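Local structure of nicotinate phosphoribosyltransferase (Saccharomyces cerevisiae, 1VLP) at residues V44-T49 with I390-V395; E111-T116 with L129-S134; F180-R185 with K346-S351. The protein catalyses the first step of NAD biosynthesis from nicotinic acid, the ATP-dependent coupling of nicotinate to a phosphoribosyl group to give nicotinate ribonucleotide. All blocks are in the same frame, centred on the assembly; numbering follows the deposited sequence.

Overall arrangement
From the N terminus, the chain first lays down V44-T49, one side of contact 1, whose partner strand arrives about 340 residues later. Contact 2 closes a short loop, the hairpin of strands 113-120 and 126-134. Contact 3 then opens at F180-R185 and closes at K346-S351, before I390-V395 returns to complete contact 1. Contacts 2 and 3 run in series, and both nest inside contact 1. Contacts 1 and 2 touch, their centres 10 Å apart, because strands 43-50 and 126-134 are neighbours in one antiparallel sheet. Contact 3 lies across the chain's centre, about 34 Å from contact 1 between centres, and joins the turn that ends helix 168-181 to helix 344-356, beside the parallel sheet.

Contact 1. Residues V44-T49 with I390-V395; sequences VTYKYT and IKLLEV
L392 drops CD1 over the middle of the Y46 ring, 4.2 Å from its centroid, and the same methyl fills the notch beside V44, 3.8 Å from V44 CB. With its CG anti to the backbone N (chi1 -178°), L392 reaches back across these neighbours. Farther along this face, I390 wedges between two tyrosines: CG2 packs 3.7 Å from Y46 CB, while CG1 meets the edge of the Y48 ring. V44 and V395 pack methyls at the far end. Among the side chains of T45 and K47, L393 spreads its two methyls, CD2 beside T45 CG2 and CD1 against K47 CD. A classic beta bulge gives L393 this place: T45 O accepts both L393 N at 2.9 Å and E394 N at 3.3 Å. Regular pairing resumes at Y46 and L392, and K47 N then bonds to K391 O, 2.9 Å. Helices 137-140 and 144-159 pack on the tyrosine face, where Y46 OH is hydrogen-bonded to E245. The chemistry divides by face: hydrocarbon and rings are buried on one, while the other carries K47 and K391, NZ to NZ 4.5 Å; in the conformer modelled K47 NZ donates to T49 OG1, probably offsetting part of the like charge.

Contact 2. Residues E111-T116 with L129-S134; sequences EQISFT and LKILVS
The F115 ring presents its edge to L129 and K130: L129 CD2 lies near the ring plane, 4.0 Å from F115 CE1, and K130 O borders the same rim at F115 CD1. I131 approaches obliquely, CG1 to F115 CD1 at 3.4 Å, a close fit between side chains that run alongside each other. The ring of F69 also meets F115, the two planes inclined at about 55°. F115 CG stands anti to the backbone N (chi1 173°), which carries the ring along the strand to L129 as well as to its cross-strand partner I131. On the same face I113 lies beside I131, CG2 to CG2 at 4.0 Å, so that I131 packs against both I113 and F115.

The other face is polar at one end. T116 holds OG1 between its backbone N and carbonyl carbon, turned to K130 and 3.3 Å from K130 CB. A water bound to T116 OG1 and K130 O, and to S114 OG in the conformer modelled, joins the two strands there. Beneath the side chains runs a regular antiparallel ladder. S114 N to L132 O, 2.8 Å, is almost straight at 176°, and T116 and K130 exchange two bonds, T116 N to K130 O measuring 2.9 Å. At the far end S134 N binds Q112 O, 3.0 Å, tying the last turn of helix 109-112 to the strand.

This is a beta hairpin at the margin of the five-stranded sheet. Its apolar face is packed by helix 59-71, through L65 and F69, and by helix 144-159, through L147 and I151. Strand 43-50 lies along the other edge of 129-134, with backbone bonds joining Y48 to I131 and Y46 to V133.

Contact 3. Residues F180-R185 with K346-S351; sequences FDNGIR and KAITYS
A347 faces I184 at the start of the contact, the I184 CD1 methyl lying 4.2 Å from A347 O, near the helix backbone. One residue on, I348 crosses N182 at about a right angle. Its CD1 comes within 3.5 Å of N182 ND2, while I348 CG2 lies 3.9 Å from N182 OD1, so the branched side chain of I348 spans the whole amide by van der Waals contact alone. The amide's N-H partner is T178 O, one turn back in helix 168-181. Were N182 replaced by alanine, T178 O would probably lose this side-chain donor and a gap would open beside I348 CD1. I348 CG1 also comes loosely near I184 CD1, 4.4 Å away.

S351 closes the contact from the next turn. The bend at chi2 (-61°) of I184 brings CD1 up to S351 CB, 3.5 Å away, and equally close to the hydroxyl oxygen. In the S351 conformer modelled, OG sits between its own backbone N and carbonyl carbon (chi1 78°) and donates to I348 O at 2.6 Å. The same OG accepts from a water, 2.7 Å away, which also donates to N182 O at 2.9 Å. In that conformer the water forms a polar bridge between the segments, which share no direct hydrogen bond.

The first segment is the end of a helix shaped as a Schellman motif. G183, with positive phi, is its C-prime residue; G183 N bonds to F180 O and I184 N to L179 O. The chain then enters strand 186-188, whose neighbour 360-365 follows helix 344-356. F363 of that strand underlies I184, A347 and S351. Helices packed side by side over adjacent parallel strands are characteristic of the alpha/beta, TIM-barrel-like part of this family.

Contact 1. Residues V44-T49 with I390-V395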
loop_
_atom_site.group_PDB
_atom_site.type_symbol
_atom_site.label_atom_id
_atom_site.label_comp_id
_atom_site.label_asym_id
_atom_site.label_seq_id
_atom_site.Cartn_x
_atom_site.Cartn_y
_atom_site.Cartn_z
ATOM N N VAL A 44 16.914 -8.279 3.148
ATOM C CA VAL A 44 16.535 -6.896 2.940
ATOM C C VAL A 44 16.516 -6.135 4.260
ATOM O O VAL A 44 16.487 -6.734 5.370
ATOM C CB VAL A 44 15.102 -6.795 2.312
ATOM C CG1 VAL A 44 15.040 -7.452 0.913
ATOM C CG2 VAL A 44 14.035 -7.408 3.295
ATOM N N THR A 45 16.520 -4.804 4.123
ATOM C CA THR A 45 16.279 -3.931 5.269
ATOM C C THR A 45 15.226 -2.915 4.846
ATOM O O THR A 45 15.361 -2.299 3.792
ATOM C CB THR A 45 17.559 -3.201 5.717
ATOM O OG1 THR A 45 18.498 -4.174 6.182
ATOM C CG2 THR A 45 17.254 -2.212 6.820
ATOM N N TYR A 46 14.204 -2.718 5.682
ATOM C CA TYR A 46 13.241 -1.592 5.553
ATOM C C TYR A 46 13.519 -0.569 6.636
ATOM O O TYR A 46 13.962 -0.953 7.749
ATOM C CB TYR A 46 11.777 -2.058 5.731
ATOM C CG TYR A 46 11.250 -3.057 4.716
ATOM C CD1 TYR A 46 11.558 -4.423 4.836
ATOM C CD2 TYR A 46 10.440 -2.658 3.657
ATOM C CE1 TYR A 46 11.080 -5.351 3.923
ATOM C CE2 TYR A 46 9.960 -3.586 2.738
ATOM C CZ TYR A 46 10.308 -4.939 2.893
ATOM O OH TYR A 46 9.839 -5.892 2.043
ATOM N N LYS A 47 13.201 0.703 6.368
ATOM C CA LYS A 47 13.429 1.757 7.326
ATOM C C LYS A 47 12.217 2.636 7.451
ATOM O O LYS A 47 11.624 3.016 6.486
ATOM C CB LYS A 47 14.627 2.627 6.927
ATOM C CG LYS A 47 14.641 4.020 7.605
ATOM C CD LYS A 47 15.817 4.947 7.169
ATOM C CE LYS A 47 15.837 6.276 7.996
ATOM N NZ LYS A 47 14.968 7.407 7.503
ATOM N N TYR A 48 11.914 2.951 8.693
ATOM C CA TYR A 48 10.867 3.931 9.064
ATOM C C TYR A 48 11.369 5.341 8.864
ATOM O O TYR A 48 12.464 5.681 9.234
ATOM C CB TYR A 48 10.492 3.725 10.531
ATOM C CG TYR A 48 9.706 4.819 11.226
ATOM C CD1 TYR A 48 8.307 4.865 11.128
ATOM C CD2 TYR A 48 10.364 5.797 11.975
ATOM C CE1 TYR A 48 7.594 5.833 11.776
ATOM C CE2 TYR A 48 9.635 6.818 12.646
ATOM C CZ TYR A 48 8.242 6.777 12.578
ATOM O OH TYR A 48 7.535 7.720 13.264
ATOM N N THR A 49 10.521 6.185 8.305
ATOM C CA THR A 49 10.806 7.596 8.243
ATOM C C THR A 49 9.536 8.357 8.583
ATOM O O THR A 49 8.441 8.006 8.131
ATOM C CB THR A 49 11.296 8.031 6.833
ATOM O OG1 THR A 49 12.442 7.263 6.477
ATOM C CG2 THR A 49 11.680 9.514 6.862
ATOM N N ILE A 390 7.416 3.188 5.796
ATOM C CA ILE A 390 8.415 2.145 6.077
ATOM C C ILE A 390 8.773 1.637 4.684
ATOM O O ILE A 390 7.955 1.064 3.995
ATOM C CB ILE A 390 7.901 1.031 7.022
ATOM C CG1 ILE A 390 7.797 1.557 8.424
ATOM C CG2 ILE A 390 8.825 -0.190 6.995
ATOM C CD1 ILE A 390 7.110 0.613 9.386
ATOM N N LYS A 391 9.977 1.996 4.244
ATOM C CA LYS A 391 10.438 1.860 2.865
ATOM C C LYS A 391 11.573 0.839 2.728
ATOM O O LYS A 391 12.401 0.745 3.617
ATOM C CB LYS A 391 11.012 3.201 2.410
ATOM C CG LYS A 391 12.272 3.687 3.206
ATOM C CD LYS A 391 12.564 5.208 3.059
ATOM C CE LYS A 391 13.909 5.597 3.692
ATOM N NZ LYS A 391 14.397 6.862 3.040
ATOM N N LEU A 392 11.606 0.126 1.621
ATOM C CA LEU A 392 12.706 -0.765 1.325
ATOM C C LEU A 392 13.948 0.118 1.146
ATOM O O LEU A 392 13.914 1.085 0.347
ATOM C CB LEU A 392 12.403 -1.596 0.068
ATOM C CG LEU A 392 13.472 -2.597 -0.317
ATOM C CD1 LEU A 392 13.663 -3.642 0.741
ATOM C CD2 LEU A 392 13.127 -3.204 -1.701
ATOM N N LEU A 393 15.009 -0.181 1.905
ATOM C CA LEU A 393 16.260 0.587 1.882
ATOM C C LEU A 393 17.445 -0.142 1.226
ATOM O O LEU A 393 18.299 0.480 0.557
ATOM C CB LEU A 393 16.658 0.895 3.334
ATOM C CG LEU A 393 17.772 1.861 3.719
ATOM C CD1 LEU A 393 17.247 3.277 3.901
ATOM C CD2 LEU A 393 18.343 1.400 5.015
ATOM N N GLU A 394 17.537 -1.441 1.476
ATOM C CA GLU A 394 18.671 -2.219 1.048
ATOM C C GLU A 394 18.256 -3.654 0.711
ATOM O O GLU A 394 17.384 -4.177 1.378
ATOM C CB GLU A 394 19.659 -2.241 2.208
ATOM C CG GLU A 394 21.068 -2.379 1.887
ATOM C CD GLU A 394 21.940 -2.190 3.121
ATOM O OE1 GLU A 394 22.014 -3.132 3.949
ATOM O OE2 GLU A 394 22.559 -1.094 3.246
ATOM N N VAL A 395 18.923 -4.239 -0.285
ATOM C CA VAL A 395 18.718 -5.634 -0.721
ATOM C C VAL A 395 20.087 -6.319 -0.964
ATOM O O VAL A 395 20.845 -5.837 -1.800
ATOM C CB VAL A 395 17.874 -5.692 -2.007
ATOM C CG1 VAL A 395 17.529 -7.163 -2.372
ATOM C CG2 VAL A 395 16.517 -4.886 -1.858
#

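Contact 2. Residues E111-T116 with L129-S134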
loop_
_atom_site.group_PDB
_atom_site.type_symbol
_atom_site.label_atom_id
_atom_site.label_comp_id
_atom_site.label_asym_id
_atom_site.label_seq_id
_atom_site.Cartn_x
_atom_site.Cartn_y
_atom_site.Cartn_z
ATOM N N GLU A 111 13.795 -10.698 16.416
ATOM C CA GLU A 111 14.942 -10.821 15.527
ATOM C C GLU A 111 14.890 -9.840 14.380
ATOM O O GLU A 111 15.913 -9.304 13.997
ATOM C CB GLU A 111 14.983 -12.230 14.924
ATOM C CG GLU A 111 15.254 -13.371 15.932
ATOM C CD GLU A 111 15.294 -14.774 15.272
ATOM O OE1 GLU A 111 14.805 -14.940 14.120
ATOM O OE2 GLU A 111 15.814 -15.716 15.922
ATOM N N GLN A 112 13.695 -9.553 13.863
ATOM C CA GLN A 112 13.541 -8.711 12.669
ATOM C C GLN A 112 13.440 -7.207 12.934
ATOM O O GLN A 112 13.894 -6.426 12.101
ATOM C CB GLN A 112 12.316 -9.116 11.870
ATOM C CG GLN A 112 12.617 -9.914 10.624
ATOM C CD GLN A 112 13.280 -11.243 10.932
ATOM O OE1 GLN A 112 14.506 -11.343 10.886
ATOM N NE2 GLN A 112 12.475 -12.273 11.229
ATOM N N ILE A 113 12.782 -6.804 14.025
ATOM C CA ILE A 113 12.581 -5.363 14.310
ATOM C C ILE A 113 13.648 -4.855 15.251
ATOM O O ILE A 113 13.868 -5.445 16.330
ATOM C CB ILE A 113 11.196 -5.075 14.941
ATOM C CG1 ILE A 113 10.090 -5.653 14.076
ATOM C CG2 ILE A 113 11.006 -3.605 15.162
ATOM C CD1 ILE A 113 8.676 -5.492 14.697
ATOM N N SER A 114 14.310 -3.784 14.834
ATOM C CA SER A 114 15.172 -3.036 15.697
ATOM C C SER A 114 14.484 -1.712 15.935
ATOM O O SER A 114 14.442 -0.914 15.057
ATOM C CB SER A 114 16.508 -2.767 15.013
ATOM O OG SER A 114 17.311 -1.892 15.801
ATOM N N PHE A 115 13.919 -1.542 17.130
ATOM C CA PHE A 115 13.137 -0.353 17.517
ATOM C C PHE A 115 13.799 0.315 18.716
ATOM O O PHE A 115 13.939 -0.280 19.808
ATOM C CB PHE A 115 11.707 -0.807 17.831
ATOM C CG PHE A 115 10.816 0.248 18.395
ATOM C CD1 PHE A 115 10.919 1.605 18.016
ATOM C CD2 PHE A 115 9.842 -0.109 19.328
ATOM C CE1 PHE A 115 10.029 2.549 18.515
ATOM C CE2 PHE A 115 8.963 0.841 19.849
ATOM C CZ PHE A 115 9.060 2.176 19.456
ATOM N N THR A 116 14.322 1.508 18.460
ATOM C CA THR A 116 14.883 2.374 19.467
ATOM C C THR A 116 14.156 3.731 19.386
ATOM O O THR A 116 13.402 4.044 18.443
ATOM C CB THR A 116 16.417 2.551 19.258
ATOM O OG1 THR A 116 16.671 3.067 17.955
ATOM C CG2 THR A 116 17.120 1.231 19.380
ATOM N N LEU A 129 11.305 8.107 16.839
ATOM C CA LEU A 129 11.424 6.660 16.681
ATOM C C LEU A 129 12.437 6.290 15.630
ATOM O O LEU A 129 12.575 6.968 14.604
ATOM C CB LEU A 129 10.076 6.007 16.298
ATOM C CG LEU A 129 8.825 6.470 17.024
ATOM C CD1 LEU A 129 7.660 5.645 16.569
ATOM C CD2 LEU A 129 9.026 6.412 18.516
ATOM N N LYS A 130 13.191 5.231 15.911
ATOM C CA LYS A 130 14.086 4.640 14.945
ATOM C C LYS A 130 13.681 3.175 14.801
ATOM O O LYS A 130 13.710 2.433 15.773
ATOM C CB LYS A 130 15.541 4.774 15.399
ATOM C CG LYS A 130 16.506 4.332 14.340
ATOM C CD LYS A 130 17.966 4.645 14.711
ATOM C CE LYS A 130 18.915 3.712 13.990
ATOM N NZ LYS A 130 20.356 4.037 14.276
ATOM N N ILE A 131 13.299 2.790 13.592
ATOM C CA ILE A 131 12.854 1.416 13.322
ATOM C C ILE A 131 13.476 0.886 12.061
ATOM O O ILE A 131 13.281 1.455 10.996
ATOM C CB ILE A 131 11.317 1.275 13.275
ATOM C CG1 ILE A 131 10.667 1.731 14.598
ATOM C CG2 ILE A 131 10.914 -0.197 13.038
ATOM C CD1 ILE A 131 9.171 2.066 14.446
ATOM N N LEU A 132 14.234 -0.196 12.200
ATOM C CA LEU A 132 14.723 -0.974 11.070
ATOM C C LEU A 132 14.185 -2.392 11.125
ATOM O O LEU A 132 14.143 -2.992 12.181
ATOM C CB LEU A 132 16.237 -1.032 11.101
ATOM C CG LEU A 132 16.967 0.282 10.862
ATOM C CD1 LEU A 132 18.413 0.053 11.139
ATOM C CD2 LEU A 132 16.751 0.751 9.457
ATOM N N VAL A 133 13.739 -2.910 9.982
ATOM C CA VAL A 133 13.237 -4.253 9.874
ATOM C C VAL A 133 14.133 -5.016 8.859
ATOM O O VAL A 133 14.235 -4.611 7.698
ATOM C CB VAL A 133 11.761 -4.301 9.445
ATOM C CG1 VAL A 133 11.246 -5.687 9.516
ATOM C CG2 VAL A 133 10.873 -3.324 10.269
ATOM N N SER A 134 14.847 -6.031 9.326
ATOM C CA SER A 134 15.849 -6.639 8.493
ATOM C C SER A 134 15.885 -8.142 8.701
ATOM O O SER A 134 15.678 -8.685 9.785
ATOM C CB SER A 134 17.205 -5.984 8.744
ATOM O OG SER A 134 18.248 -6.490 7.920
HETATM O O HOH W 1 17.240 -7.445 12.123
HETATM O O HOH W 2 16.524 1.012 15.812
#

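Contact 3. Residues F180-R185 with K346-S351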
loop_
_atom_site.group_PDB
_atom_site.type_symbol
_atom_site.label_atom_id
_atom_site.label_comp_id
_atom_site.label_asym_id
_atom_site.label_seq_id
_atom_site.Cartn_x
_atom_site.Cartn_y
_atom_site.Cartn_z
ATOM N N PHE A 180 -20.437 7.115 -6.011
ATOM C CA PHE A 180 -21.400 6.275 -6.703
ATOM C C PHE A 180 -22.286 7.088 -7.660
ATOM O O PHE A 180 -22.527 6.669 -8.784
ATOM C CB PHE A 180 -22.260 5.530 -5.708
ATOM C CG PHE A 180 -21.540 4.521 -4.853
ATOM C CD1 PHE A 180 -20.450 3.761 -5.311
ATOM C CD2 PHE A 180 -21.992 4.319 -3.573
ATOM C CE1 PHE A 180 -19.877 2.831 -4.484
ATOM C CE2 PHE A 180 -21.398 3.423 -2.756
ATOM C CZ PHE A 180 -20.360 2.677 -3.204
ATOM N N ASP A 181 -22.713 8.284 -7.252
ATOM C CA ASP A 181 -23.471 9.163 -8.183
ATOM C C ASP A 181 -22.737 9.554 -9.437
ATOM O O ASP A 181 -23.348 9.860 -10.445
ATOM C CB ASP A 181 -23.846 10.465 -7.534
ATOM C CG ASP A 181 -24.744 10.293 -6.387
ATOM O OD1 ASP A 181 -25.399 9.233 -6.258
ATOM O OD2 ASP A 181 -24.783 11.242 -5.599
ATOM N N ASN A 182 -21.416 9.588 -9.353
ATOM C CA ASN A 182 -20.560 9.875 -10.489
ATOM C C ASN A 182 -20.044 8.625 -11.199
ATOM O O ASN A 182 -19.176 8.695 -12.078
ATOM C CB ASN A 182 -19.417 10.756 -9.984
ATOM C CG ASN A 182 -19.858 12.195 -9.800
ATOM O OD1 ASN A 182 -19.784 12.979 -10.729
ATOM N ND2 ASN A 182 -20.324 12.541 -8.607
ATOM N N GLY A 183 -20.621 7.466 -10.849
ATOM C CA GLY A 183 -20.234 6.200 -11.453
ATOM C C GLY A 183 -18.788 5.799 -11.261
ATOM O O GLY A 183 -18.230 5.097 -12.090
ATOM N N ILE A 184 -18.202 6.225 -10.151
ATOM C CA ILE A 184 -16.809 6.010 -9.855
ATOM C C ILE A 184 -16.593 4.594 -9.267
ATOM O O ILE A 184 -17.232 4.258 -8.293
ATOM C CB ILE A 184 -16.245 7.056 -8.875
ATOM C CG1 ILE A 184 -16.460 8.509 -9.361
ATOM C CG2 ILE A 184 -14.810 6.773 -8.589
ATOM C CD1 ILE A 184 -15.853 8.886 -10.614
ATOM N N ARG A 185 -15.695 3.812 -9.879
ATOM C CA ARG A 185 -15.332 2.477 -9.390
ATOM C C ARG A 185 -14.091 2.684 -8.491
ATOM O O ARG A 185 -13.023 3.130 -8.945
ATOM C CB ARG A 185 -15.028 1.489 -10.545
ATOM C CG ARG A 185 -16.185 1.214 -11.431
ATOM C CD ARG A 185 -15.877 0.034 -12.332
ATOM N NE ARG A 185 -16.663 -1.131 -11.965
ATOM C CZ ARG A 185 -16.280 -2.395 -12.139
ATOM N NH1 ARG A 185 -15.085 -2.692 -12.667
ATOM N NH2 ARG A 185 -17.093 -3.375 -11.760
ATOM N N LYS A 346 -10.912 14.980 -6.609
ATOM C CA LYS A 346 -9.832 14.499 -7.517
ATOM C C LYS A 346 -10.248 13.250 -8.309
ATOM O O LYS A 346 -10.088 13.213 -9.527
ATOM C CB LYS A 346 -8.547 14.204 -6.766
ATOM C CG LYS A 346 -7.764 15.441 -6.289
ATOM C CD LYS A 346 -6.652 14.921 -5.413
ATOM C CE LYS A 346 -5.685 15.962 -4.939
ATOM N NZ LYS A 346 -4.587 15.257 -4.200
ATOM N N ALA A 347 -10.828 12.262 -7.635
ATOM C CA ALA A 347 -11.337 11.059 -8.319
ATOM C C ALA A 347 -12.281 11.443 -9.471
ATOM O O ALA A 347 -12.159 10.980 -10.619
ATOM C CB ALA A 347 -12.040 10.136 -7.341
ATOM N N ILE A 348 -13.219 12.341 -9.200
ATOM C CA ILE A 348 -14.132 12.794 -10.251
ATOM C C ILE A 348 -13.419 13.472 -11.441
ATOM O O ILE A 348 -13.646 13.147 -12.622
ATOM C CB ILE A 348 -15.246 13.680 -9.637
ATOM C CG1 ILE A 348 -16.124 12.831 -8.741
ATOM C CG2 ILE A 348 -16.142 14.299 -10.696
ATOM C CD1 ILE A 348 -17.072 13.640 -7.882
ATOM N N THR A 349 -12.549 14.411 -11.123
ATOM C CA THR A 349 -11.731 15.052 -12.143
ATOM C C THR A 349 -10.935 14.073 -13.006
ATOM O O THR A 349 -10.876 14.227 -14.240
ATOM C CB THR A 349 -10.740 16.012 -11.492
ATOM O OG1 THR A 349 -11.482 16.990 -10.762
ATOM C CG2 THR A 349 -9.888 16.701 -12.559
ATOM N N TYR A 350 -10.266 13.135 -12.356
ATOM C CA TYR A 350 -9.459 12.136 -13.061
ATOM C C TYR A 350 -10.338 11.150 -13.852
ATOM O O TYR A 350 -9.946 10.702 -14.974
ATOM C CB TYR A 350 -8.510 11.392 -12.084
ATOM C CG TYR A 350 -7.581 12.296 -11.315
ATOM C CD1 TYR A 350 -7.269 13.583 -11.780
ATOM C CD2 TYR A 350 -6.981 11.849 -10.148
ATOM C CE1 TYR A 350 -6.426 14.433 -11.054
ATOM C CE2 TYR A 350 -6.149 12.687 -9.413
ATOM C CZ TYR A 350 -5.878 13.971 -9.884
ATOM O OH TYR A 350 -5.021 14.798 -9.195
ATOM N N SER A 351 -11.526 10.861 -13.348
ATOM C CA SER A 351 -12.443 10.029 -14.102
ATOM C C SER A 351 -12.827 10.669 -15.455
ATOM O O SER A 351 -12.941 10.004 -16.461
ATOM C CB SER A 351 -13.694 9.720 -13.279
ATOM O OG SER A 351 -14.600 10.810 -13.254
HETATM O O HOH W 3 -17.220 10.227 -13.649
#